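Local coordinates for protein 2-nitropropane dioxygenase (Streptomyces ansochromogenes, PDB 3BW2) that uses FMN and molecular oxygen to oxidise nitroalkanes, and probably detoxifies propionate 3-nitronate by oxidative denitrification, at residues P12-P17 against A231-L236; V69-P74 against V126-G131; R276-R281 against L319-G324. All blocks are in the same frame, centred on the assembly; numbering follows the deposited sequence.

Contact 1 of 3, residues P12-P17 against A231-L236; sequences PIVQAP and ADAAQL. With FMN (flavin mononucleotide), chain B.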
loop_
_atom_site.group_PDB
_atom_site.type_symbol
_atom_site.label_atom_id
_atom_site.label_comp_id
_atom_site.label_asym_id
_atom_site.label_seq_id
_atom_site.Cartn_x
_atom_site.Cartn_y
_atom_site.Cartn_z
ATOM N N PRO A 12 6.242 21.323 5.076
ATOM C CA PRO A 12 5.144 20.500 4.559
ATOM C C PRO A 12 4.941 19.263 5.426
ATOM O O PRO A 12 4.819 18.146 4.922
ATOM C CB PRO A 12 5.626 20.143 3.164
ATOM C CG PRO A 12 7.099 19.955 3.386
ATOM C CD PRO A 12 7.459 21.145 4.257
ATOM N N ILE A 13 4.899 19.475 6.735
ATOM C CA ILE A 13 4.752 18.382 7.683
ATOM C C ILE A 13 3.578 18.599 8.619
ATOM O O ILE A 13 3.478 19.633 9.282
ATOM C CB ILE A 13 6.021 18.237 8.535
ATOM C CG1 ILE A 13 7.243 18.098 7.624
ATOM C CG2 ILE A 13 5.885 17.038 9.466
ATOM C CD1 ILE A 13 8.569 18.097 8.361
ATOM N N VAL A 14 2.694 17.610 8.678
ATOM C CA VAL A 14 1.528 17.697 9.540
ATOM C C VAL A 14 1.536 16.569 10.559
ATOM O O VAL A 14 1.714 15.405 10.201
ATOM C CB VAL A 14 0.219 17.600 8.724
ATOM C CG1 VAL A 14 -0.987 17.711 9.657
ATOM C CG2 VAL A 14 0.181 18.689 7.663
ATOM N N GLN A 15 1.363 16.918 11.829
ATOM C CA GLN A 15 1.302 15.907 12.878
ATOM C C GLN A 15 -0.153 15.468 12.925
ATOM O O GLN A 15 -1.049 16.264 13.224
ATOM C CB GLN A 15 1.722 16.490 14.230
ATOM C CG GLN A 15 1.316 15.634 15.422
ATOM C CD GLN A 15 0.245 16.298 16.263
ATOM O OE1 GLN A 15 -0.793 15.698 16.573
ATOM N NE2 GLN A 15 0.492 17.543 16.646
ATOM N N ALA A 16 -0.385 14.203 12.607
ATOM C CA ALA A 16 -1.736 13.669 12.587
ATOM C C ALA A 16 -2.436 13.754 13.934
ATOM O O ALA A 16 -1.823 13.536 14.987
ATOM C CB ALA A 16 -1.711 12.216 12.119
ATOM N N PRO A 17 -3.727 14.110 13.928
ATOM C CA PRO A 17 -4.443 14.179 15.200
ATOM C C PRO A 17 -4.558 12.724 15.646
ATOM O O PRO A 17 -4.842 11.852 14.825
ATOM C CB PRO A 17 -5.798 14.757 14.803
ATOM C CG PRO A 17 -5.980 14.227 13.395
ATOM C CD PRO A 17 -4.608 14.469 12.803
ATOM N N ALA A 231 1.497 15.659 -3.700
ATOM C CA ALA A 231 0.999 16.113 -2.406
ATOM C C ALA A 231 1.582 17.474 -2.045
ATOM O O ALA A 231 2.693 17.813 -2.460
ATOM C CB ALA A 231 1.345 15.101 -1.316
ATOM N N ASP A 232 0.818 18.250 -1.281
ATOM C CA ASP A 232 1.252 19.565 -0.819
ATOM C C ASP A 232 1.937 19.416 0.535
ATOM O O ASP A 232 2.753 20.247 0.929
ATOM C CB ASP A 232 0.054 20.509 -0.675
ATOM C CG ASP A 232 -0.170 21.362 -1.908
ATOM O OD1 ASP A 232 -0.143 20.814 -3.027
ATOM O OD2 ASP A 232 -0.379 22.586 -1.756
ATOM N N ALA A 233 1.594 18.353 1.251
ATOM C CA ALA A 233 2.180 18.108 2.561
ATOM C C ALA A 233 2.036 16.647 2.925
ATOM O O ALA A 233 1.329 15.896 2.254
ATOM C CB ALA A 233 1.496 18.975 3.623
ATOM N N ALA A 234 2.720 16.252 3.992
ATOM C CA ALA A 234 2.666 14.882 4.473
ATOM C C ALA A 234 2.136 14.911 5.901
ATOM O O ALA A 234 2.566 15.737 6.705
ATOM C CB ALA A 234 4.061 14.260 4.447
ATOM N N GLN A 235 1.199 14.022 6.207
ATOM C CA GLN A 235 0.638 13.938 7.548
ATOM C C GLN A 235 1.167 12.664 8.193
ATOM O O GLN A 235 1.014 11.567 7.645
ATOM C CB GLN A 235 -0.890 13.908 7.502
ATOM C CG GLN A 235 -1.513 13.767 8.875
ATOM C CD GLN A 235 -3.001 14.042 8.876
ATOM O OE1 GLN A 235 -3.437 15.156 8.583
ATOM N NE2 GLN A 235 -3.789 13.028 9.212
ATOM N N LEU A 236 1.796 12.821 9.353
ATOM C CA LEU A 236 2.398 11.705 10.075
ATOM C C LEU A 236 1.791 11.477 11.450
ATOM O O LEU A 236 1.713 12.399 12.267
ATOM C CB LEU A 236 3.897 11.952 10.264
ATOM C CG LEU A 236 4.848 12.022 9.072
ATOM C CD1 LEU A 236 4.442 13.119 8.101
ATOM C CD2 LEU A 236 6.246 12.286 9.616
HETATM N N1 FMN B . -6.962 10.350 12.351
HETATM C C2 FMN B . -8.018 11.230 12.643
HETATM O O2 FMN B . -8.522 11.904 11.748
HETATM N N3 FMN B . -8.496 11.356 13.937
HETATM C C4 FMN B . -7.969 10.643 15.002
HETATM O O4 FMN B . -8.428 10.796 16.149
HETATM C C4A FMN B . -6.890 9.757 14.733
HETATM N N5 FMN B . -6.294 9.028 15.759
HETATM C C5A FMN B . -5.213 8.175 15.523
HETATM C C6 FMN B . -4.625 7.473 16.607
HETATM C C7 FMN B . -3.506 6.586 16.431
HETATM C C7M FMN B . -2.540 6.568 17.640
HETATM C C8 FMN B . -3.001 6.497 15.081
HETATM C C8M FMN B . -1.529 6.238 14.760
HETATM C C9 FMN B . -3.598 7.179 13.974
HETATM C C9A FMN B . -4.708 8.029 14.192
HETATM N N10 FMN B . -5.322 8.747 13.131
HETATM C C10 FMN B . -6.400 9.621 13.390
HETATM C "C1'" FMN B . -4.934 8.473 11.676
HETATM C "C2'" FMN B . -3.960 9.595 11.235
HETATM O "O2'" FMN B . -4.720 10.730 10.845
HETATM C "C3'" FMN B . -3.092 9.189 9.995
HETATM O "O3'" FMN B . -4.010 8.848 8.956
HETATM C "C4'" FMN B . -2.159 7.990 10.235
HETATM O "O4'" FMN B . -1.491 8.200 11.478
HETATM C "C5'" FMN B . -1.114 7.865 9.086
HETATM O "O5'" FMN B . -0.213 6.740 9.287
HETATM P P FMN B . 1.190 6.728 10.126
HETATM O O1P FMN B . 1.385 8.138 9.680
HETATM O O2P FMN B . 1.438 5.528 9.231
HETATM O O3P FMN B . 0.303 6.522 11.339
#
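Val14 and Gln235 face each other as a parallel bridge pair, with side chains on the same face of the sheet. CG1 of Val14, opposite the backbone N (chi1 -179°), lies 3.7 Å from OE1 of Gln235. The Gln235 chain is extended, and its CG passes 3.6 Å from CB of Ala16. This course carries the amide to the cofactor, where NE2 of Gln235 lies 3.0 Å from O2' of FMN. The ring of Pro17 crosses the Gln235 chain at about a right angle. On the other face, CG2 of Ile13 lies 4.4 Å from CD1 of Leu236.

Val14 is gripped twice by backbone bonds, by N to Ala234 O at 2.7 Å and by O from Leu236 N at 2.7 Å. Pro12 O receives Ala234 N at 3.0 Å, and Ala16 N reaches Leu236 O at 2.8 Å.

Further out, Leu340 of helix 333-350 covers Ile13 and Leu236. The contact joins the first and last strands of the barrel. Ile13 and Gln15 also hydrogen-bond to Leu37, just before strand 38-41, and the two pairings together close the TIM barrel. All four hydrogen bonds across the contact are backbone ones. The amide of FMN-binding Gln235 instead lies by the ribityl chain.

Contact 2 of 3, residues V69-P74 against V126-G131; sequences VFMPQP and VSFHFG. With FMN (flavin mononucleotide), chain B.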
loop_
_atom_site.group_PDB
_atom_site.type_symbol
_atom_site.label_atom_id
_atom_site.label_comp_id
_atom_site.label_asym_id
_atom_site.label_seq_id
_atom_site.Cartn_x
_atom_site.Cartn_y
_atom_site.Cartn_z
ATOM N N VAL A 69 -12.219 16.398 14.117
ATOM C CA VAL A 69 -13.477 15.937 14.698
ATOM C C VAL A 69 -14.040 14.740 13.927
ATOM O O VAL A 69 -13.827 14.610 12.718
ATOM C CB VAL A 69 -14.541 17.066 14.738
ATOM C CG1 VAL A 69 -13.973 18.294 15.434
ATOM C CG2 VAL A 69 -14.993 17.404 13.351
ATOM N N PHE A 70 -14.738 13.859 14.638
ATOM C CA PHE A 70 -15.331 12.679 14.018
ATOM C C PHE A 70 -16.747 12.979 13.546
ATOM O O PHE A 70 -17.508 13.668 14.233
ATOM C CB PHE A 70 -15.394 11.509 15.004
ATOM C CG PHE A 70 -14.052 11.020 15.474
ATOM C CD1 PHE A 70 -12.888 11.333 14.778
ATOM C CD2 PHE A 70 -13.962 10.187 16.589
ATOM C CE1 PHE A 70 -11.655 10.820 15.182
ATOM C CE2 PHE A 70 -12.734 9.670 17.001
ATOM C CZ PHE A 70 -11.579 9.986 16.295
ATOM N N MET A 71 -17.094 12.461 12.372
ATOM C CA MET A 71 -18.428 12.648 11.825
ATOM C C MET A 71 -19.380 11.736 12.581
ATOM O O MET A 71 -19.011 10.620 12.963
ATOM C CB MET A 71 -18.470 12.265 10.342
ATOM C CG MET A 71 -17.637 13.137 9.428
ATOM S SD MET A 71 -18.195 14.848 9.481
ATOM C CE MET A 71 -19.892 14.668 8.960
ATOM N N PRO A 72 -20.616 12.202 12.826
ATOM C CA PRO A 72 -21.577 11.360 13.541
ATOM C C PRO A 72 -21.795 10.093 12.718
ATOM O O PRO A 72 -21.727 10.130 11.490
ATOM C CB PRO A 72 -22.829 12.233 13.595
ATOM C CG PRO A 72 -22.269 13.618 13.650
ATOM C CD PRO A 72 -21.149 13.560 12.628
ATOM N N GLN A 73 -22.049 8.975 13.389
ATOM C CA GLN A 73 -22.271 7.721 12.688
ATOM C C GLN A 73 -23.713 7.262 12.872
ATOM O O GLN A 73 -24.256 7.319 13.973
ATOM C CB GLN A 73 -21.314 6.641 13.206
ATOM C CG GLN A 73 -19.837 6.975 13.054
ATOM C CD GLN A 73 -19.444 7.290 11.621
ATOM O OE1 GLN A 73 -19.235 8.449 11.258
ATOM N NE2 GLN A 73 -19.349 6.256 10.795
ATOM N N PRO A 74 -24.353 6.804 11.789
ATOM C CA PRO A 74 -25.741 6.340 11.872
ATOM C C PRO A 74 -25.837 5.016 12.620
ATOM O O PRO A 74 -24.888 4.234 12.636
ATOM C CB PRO A 74 -26.139 6.205 10.408
ATOM C CG PRO A 74 -24.868 5.741 9.778
ATOM C CD PRO A 74 -23.835 6.655 10.417
ATOM N N VAL A 126 -9.328 22.784 10.680
ATOM C CA VAL A 126 -10.211 21.759 11.229
ATOM C C VAL A 126 -10.277 20.630 10.210
ATOM O O VAL A 126 -10.456 20.877 9.017
ATOM C CB VAL A 126 -11.646 22.288 11.473
ATOM C CG1 VAL A 126 -12.576 21.130 11.840
ATOM C CG2 VAL A 126 -11.639 23.305 12.602
ATOM N N SER A 127 -10.106 19.395 10.671
ATOM C CA SER A 127 -10.176 18.249 9.770
ATOM C C SER A 127 -11.283 17.323 10.255
ATOM O O SER A 127 -11.639 17.333 11.432
ATOM C CB SER A 127 -8.833 17.504 9.709
ATOM O OG SER A 127 -8.508 16.911 10.954
ATOM N N PHE A 128 -11.833 16.533 9.343
ATOM C CA PHE A 128 -12.920 15.618 9.676
ATOM C C PHE A 128 -12.549 14.191 9.315
ATOM O O PHE A 128 -11.870 13.956 8.319
ATOM C CB PHE A 128 -14.188 16.020 8.915
ATOM C CG PHE A 128 -14.694 17.395 9.258
ATOM C CD1 PHE A 128 -15.665 17.567 10.235
ATOM C CD2 PHE A 128 -14.188 18.518 8.612
ATOM C CE1 PHE A 128 -16.129 18.845 10.569
ATOM C CE2 PHE A 128 -14.642 19.793 8.934
ATOM C CZ PHE A 128 -15.616 19.956 9.916
ATOM N N HIS A 129 -13.007 13.241 10.125
ATOM C CA HIS A 129 -12.722 11.835 9.882
ATOM C C HIS A 129 -14.026 11.043 9.891
ATOM O O HIS A 129 -14.985 11.428 10.562
ATOM C CB HIS A 129 -11.777 11.294 10.966
ATOM C CG HIS A 129 -10.840 10.231 10.474
ATOM N ND1 HIS A 129 -10.832 8.948 10.980
ATOM C CD2 HIS A 129 -9.871 10.267 9.529
ATOM C CE1 HIS A 129 -9.896 8.240 10.370
ATOM N NE2 HIS A 129 -9.298 9.018 9.485
ATOM N N PHE A 130 -14.051 9.950 9.127
ATOM C CA PHE A 130 -15.210 9.060 9.019
ATOM C C PHE A 130 -16.346 9.643 8.180
ATOM O O PHE A 130 -17.522 9.395 8.452
ATOM C CB PHE A 130 -15.744 8.689 10.408
ATOM C CG PHE A 130 -14.750 7.967 11.279
ATOM C CD1 PHE A 130 -14.129 6.804 10.837
ATOM C CD2 PHE A 130 -14.460 8.435 12.558
ATOM C CE1 PHE A 130 -13.232 6.112 11.660
ATOM C CE2 PHE A 130 -13.571 7.758 13.385
ATOM C CZ PHE A 130 -12.954 6.590 12.934
ATOM N N GLY A 131 -15.996 10.416 7.160
ATOM C CA GLY A 131 -17.023 10.993 6.316
ATOM C C GLY A 131 -16.780 12.434 5.925
ATOM O O GLY A 131 -15.714 12.988 6.184
HETATM N N1 FMN B . -6.962 10.350 12.351
HETATM C C2 FMN B . -8.018 11.230 12.643
HETATM O O2 FMN B . -8.522 11.904 11.748
HETATM N N3 FMN B . -8.496 11.356 13.937
HETATM C C4 FMN B . -7.969 10.643 15.002
HETATM O O4 FMN B . -8.428 10.796 16.149
HETATM C C4A FMN B . -6.890 9.757 14.733
HETATM N N5 FMN B . -6.294 9.028 15.759
HETATM C C5A FMN B . -5.213 8.175 15.523
HETATM C C6 FMN B . -4.625 7.473 16.607
HETATM C C7 FMN B . -3.506 6.586 16.431
HETATM C C7M FMN B . -2.540 6.568 17.640
HETATM C C8 FMN B . -3.001 6.497 15.081
HETATM C C8M FMN B . -1.529 6.238 14.760
HETATM C C9 FMN B . -3.598 7.179 13.974
HETATM C C9A FMN B . -4.708 8.029 14.192
HETATM N N10 FMN B . -5.322 8.747 13.131
HETATM C C10 FMN B . -6.400 9.621 13.390
HETATM C "C1'" FMN B . -4.934 8.473 11.676
HETATM C "C2'" FMN B . -3.960 9.595 11.235
HETATM O "O2'" FMN B . -4.720 10.730 10.845
HETATM C "C3'" FMN B . -3.092 9.189 9.995
HETATM O "O3'" FMN B . -4.010 8.848 8.956
HETATM C "C4'" FMN B . -2.159 7.990 10.235
HETATM O "O4'" FMN B . -1.491 8.200 11.478
HETATM C "C5'" FMN B . -1.114 7.865 9.086
HETATM O "O5'" FMN B . -0.213 6.740 9.287
HETATM P P FMN B . 1.190 6.728 10.126
HETATM O O1P FMN B . 1.385 8.138 9.680
HETATM O O2P FMN B . 1.438 5.528 9.231
HETATM O O3P FMN B . 0.303 6.522 11.339
#
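Ser127 O accepts the backbone N of Val69 at 2.9 Å, part of the parallel pairing of strands 65-70 and 125-129. The Ser127 hydroxyl is hydrogen-bonded to ND2 of Asn68, an FMN-binding residue. Phe128 follows on the other face. SD of Met71 comes obliquely to CD1 of Phe128 at 3.8 Å, a Met-aromatic contact. The Met71 chain is bent at chi2 and chi3, which brings the sulfur to this ring.

His129 is held by two backbone bonds, N to Val69 O and O from Met71 N, both at 3.0 Å. Its imidazole presents one face to the flavin, with CD2 of His129 3.1 Å from O2 of FMN. Phe70 points the same way as His129, and CZ of Phe70 lies 3.3 Å from O4 of FMN. Both belong to the FMN pocket, at the C-terminal ends of two barrel strands. The Phe130 ring sets an edge over the centre of the Phe70 ring, a T-shaped pair with planes at 71°. Gly131 ends the segment, its C 3.7 Å from CG of Met71.

Strand 147-152 flanks the pair beyond 125-129. Tyr111 of helix 111-120 touches Met71 and Phe128, and helix 135-143 covers Phe128 with Val137 and Leu141.

Contact 3 of 3, residues R276-R281 against L319-G324; sequences RSLVNR and LWAGQG. With FMN (flavin mononucleotide), chain B.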
loop_
_atom_site.group_PDB
_atom_site.type_symbol
_atom_site.label_atom_id
_atom_site.label_comp_id
_atom_site.label_asym_id
_atom_site.label_seq_id
_atom_site.Cartn_x
_atom_site.Cartn_y
_atom_site.Cartn_z
ATOM N N ARG A 276 -5.673 -0.006 11.694
ATOM C CA ARG A 276 -4.407 -0.740 11.710
ATOM C C ARG A 276 -3.714 -0.693 13.070
ATOM O O ARG A 276 -3.378 0.380 13.584
ATOM C CB ARG A 276 -3.471 -0.206 10.623
ATOM C CG ARG A 276 -2.156 -0.972 10.507
ATOM C CD ARG A 276 -1.312 -0.446 9.360
ATOM N NE ARG A 276 -1.934 -0.689 8.061
ATOM C CZ ARG A 276 -2.002 -1.876 7.461
ATOM N NH1 ARG A 276 -1.482 -2.955 8.034
ATOM N NH2 ARG A 276 -2.595 -1.985 6.279
ATOM N N SER A 277 -3.499 -1.877 13.633
ATOM C CA SER A 277 -2.874 -2.038 14.938
ATOM C C SER A 277 -1.778 -3.095 14.874
ATOM O O SER A 277 -1.768 -3.922 13.966
ATOM C CB SER A 277 -3.937 -2.487 15.949
ATOM O OG SER A 277 -3.353 -3.044 17.112
ATOM N N LEU A 278 -0.852 -3.063 15.829
ATOM C CA LEU A 278 0.199 -4.076 15.881
ATOM C C LEU A 278 -0.544 -5.351 16.267
ATOM O O LEU A 278 -1.451 -5.313 17.101
ATOM C CB LEU A 278 1.234 -3.739 16.959
ATOM C CG LEU A 278 2.095 -2.490 16.766
ATOM C CD1 LEU A 278 2.915 -2.245 18.016
ATOM C CD2 LEU A 278 3.012 -2.673 15.568
ATOM N N VAL A 279 -0.187 -6.474 15.656
ATOM C CA VAL A 279 -0.859 -7.727 15.970
ATOM C C VAL A 279 -0.513 -8.163 17.391
ATOM O O VAL A 279 0.654 -8.277 17.745
ATOM C CB VAL A 279 -0.453 -8.842 14.975
ATOM C CG1 VAL A 279 -1.115 -10.162 15.358
ATOM C CG2 VAL A 279 -0.854 -8.440 13.557
ATOM N N ASN A 280 -1.534 -8.374 18.211
ATOM C CA ASN A 280 -1.322 -8.814 19.578
ATOM C C ASN A 280 -2.377 -9.861 19.906
ATOM O O ASN A 280 -3.165 -10.241 19.037
ATOM C CB ASN A 280 -1.388 -7.629 20.560
ATOM C CG ASN A 280 -2.722 -6.905 20.527
ATOM O OD1 ASN A 280 -3.661 -7.337 19.858
ATOM N ND2 ASN A 280 -2.814 -5.796 21.265
ATOM N N ARG A 281 -2.390 -10.329 21.150
ATOM C CA ARG A 281 -3.337 -11.356 21.572
ATOM C C ARG A 281 -4.793 -11.026 21.257
ATOM O O ARG A 281 -5.501 -11.825 20.639
ATOM C CB ARG A 281 -3.195 -11.618 23.076
ATOM C CG ARG A 281 -4.080 -12.752 23.591
ATOM C CD ARG A 281 -4.025 -12.863 25.109
ATOM N NE ARG A 281 -4.561 -11.672 25.765
ATOM C CZ ARG A 281 -5.838 -11.298 25.723
ATOM N NH1 ARG A 281 -6.730 -12.020 25.055
ATOM N NH2 ARG A 281 -6.226 -10.198 26.354
ATOM N N LEU A 319 -3.106 -1.188 19.854
ATOM C CA LEU A 319 -1.805 -0.654 19.461
ATOM C C LEU A 319 -1.770 -0.027 18.059
ATOM O O LEU A 319 -1.047 -0.494 17.176
ATOM C CB LEU A 319 -0.765 -1.776 19.567
ATOM C CG LEU A 319 -0.696 -2.472 20.937
ATOM C CD1 LEU A 319 0.324 -3.603 20.904
ATOM C CD2 LEU A 319 -0.326 -1.449 22.014
ATOM N N TRP A 320 -2.544 1.033 17.857
ATOM C CA TRP A 320 -2.596 1.710 16.561
ATOM C C TRP A 320 -1.183 2.023 16.059
ATOM O O TRP A 320 -0.367 2.595 16.785
ATOM C CB TRP A 320 -3.374 3.024 16.674
ATOM C CG TRP A 320 -4.756 2.924 17.253
ATOM C CD1 TRP A 320 -5.349 3.826 18.094
ATOM C CD2 TRP A 320 -5.739 1.907 17.004
ATOM N NE1 TRP A 320 -6.632 3.437 18.383
ATOM C CE2 TRP A 320 -6.899 2.263 17.728
ATOM C CE3 TRP A 320 -5.752 0.729 16.244
ATOM C CZ2 TRP A 320 -8.062 1.484 17.714
ATOM C CZ3 TRP A 320 -6.910 -0.047 16.232
ATOM C CH2 TRP A 320 -8.048 0.335 16.963
ATOM N N ALA A 321 -0.896 1.657 14.814
ATOM C CA ALA A 321 0.423 1.908 14.242
ATOM C C ALA A 321 0.413 1.668 12.736
ATOM O O ALA A 321 -0.235 0.738 12.257
ATOM C CB ALA A 321 1.466 1.000 14.911
ATOM N N GLY A 322 1.122 2.519 11.999
ATOM C CA GLY A 322 1.197 2.372 10.558
ATOM C C GLY A 322 2.240 1.319 10.230
ATOM O O GLY A 322 2.980 0.884 11.112
ATOM N N GLN A 323 2.315 0.914 8.967
ATOM C CA GLN A 323 3.266 -0.113 8.561
ATOM C C GLN A 323 4.736 0.273 8.715
ATOM O O GLN A 323 5.614 -0.580 8.621
ATOM C CB GLN A 323 2.989 -0.535 7.121
ATOM C CG GLN A 323 1.621 -1.177 6.932
ATOM C CD GLN A 323 1.456 -1.768 5.550
ATOM O OE1 GLN A 323 1.719 -1.104 4.553
ATOM N NE2 GLN A 323 1.018 -3.023 5.484
ATOM N N GLY A 324 5.004 1.551 8.959
ATOM C CA GLY A 324 6.378 1.992 9.134
ATOM C C GLY A 324 6.770 2.116 10.599
ATOM O O GLY A 324 7.783 2.737 10.927
HETATM N N1 FMN B . -6.962 10.350 12.351
HETATM C C2 FMN B . -8.018 11.230 12.643
HETATM O O2 FMN B . -8.522 11.904 11.748
HETATM N N3 FMN B . -8.496 11.356 13.937
HETATM C C4 FMN B . -7.969 10.643 15.002
HETATM O O4 FMN B . -8.428 10.796 16.149
HETATM C C4A FMN B . -6.890 9.757 14.733
HETATM N N5 FMN B . -6.294 9.028 15.759
HETATM C C5A FMN B . -5.213 8.175 15.523
HETATM C C6 FMN B . -4.625 7.473 16.607
HETATM C C7 FMN B . -3.506 6.586 16.431
HETATM C C7M FMN B . -2.540 6.568 17.640
HETATM C C8 FMN B . -3.001 6.497 15.081
HETATM C C8M FMN B . -1.529 6.238 14.760
HETATM C C9 FMN B . -3.598 7.179 13.974
HETATM C C9A FMN B . -4.708 8.029 14.192
HETATM N N10 FMN B . -5.322 8.747 13.131
HETATM C C10 FMN B . -6.400 9.621 13.390
HETATM C "C1'" FMN B . -4.934 8.473 11.676
HETATM C "C2'" FMN B . -3.960 9.595 11.235
HETATM O "O2'" FMN B . -4.720 10.730 10.845
HETATM C "C3'" FMN B . -3.092 9.189 9.995
HETATM O "O3'" FMN B . -4.010 8.848 8.956
HETATM C "C4'" FMN B . -2.159 7.990 10.235
HETATM O "O4'" FMN B . -1.491 8.200 11.478
HETATM C "C5'" FMN B . -1.114 7.865 9.086
HETATM O "O5'" FMN B . -0.213 6.740 9.287
HETATM P P FMN B . 1.190 6.728 10.126
HETATM O O1P FMN B . 1.385 8.138 9.680
HETATM O O2P FMN B . 1.438 5.528 9.231
HETATM O O3P FMN B . 0.303 6.522 11.339
HETATM O O HOH W 1 -0.851 -5.395 6.922
#
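Arg276 runs along the loop 319-324 toward Gln323. CB of Arg276 lies 3.7 Å from Ala321 O, and CG and CD pass the same oxygen. CG is anti to the backbone N (chi1 -176°), and the bend at chi3 turns the guanidinium over Gln323. There CG of Gln323 covers one guanidinium face, 3.7 Å from CZ of Arg276. The guanidinium and amide planes are 41° apart. NH1 of Arg276 donates to a water in its plane at 2.8 Å and also to Thr264, while NH2 bonds Val174 O. The same water takes a weak bond from Gln323 NE2.

Ala321 N bonds Arg276 O at 3.1 Å and Leu278 N bonds Leu319 O at 2.9 Å, around the single bridge of Ser277 and Trp320. CB of Leu278 packs on CB of Leu319 at 3.8 Å.

NE2 of Gln323 donates to Gly193 O and OE1 accepts Gly195 N, both of the second subunit. On the cofactor side, CB of Trp320 meets C7 of FMN at 3.6 Å and Gly322 lies against the phosphate. The guanidinium thus has several polar partners besides the face covered by Gln323. The loop packs against the flavin and is hydrogen-bonded to the second subunit.

From the N terminus, strand 13-15 opens the long loop that contact 1 closes at strand 233-236, a span of more than 200 residues holding the other six barrel strands. Contact 2 falls within that span. It closes a shorter loop, from strand 65-70 to the adjacent strand 125-129. Contact 3 follows in series, after contact 1 has closed. It ties strand 275-278, in the small antiparallel sheet, to the loop ahead of helix 333-350. No contacts cross along the chain, and their centres lie about 18 to 22 Å apart. All three nevertheless touch the same FMN: contacts 1 and 2 from the barrel strand ends, contact 3 from the C-terminal region.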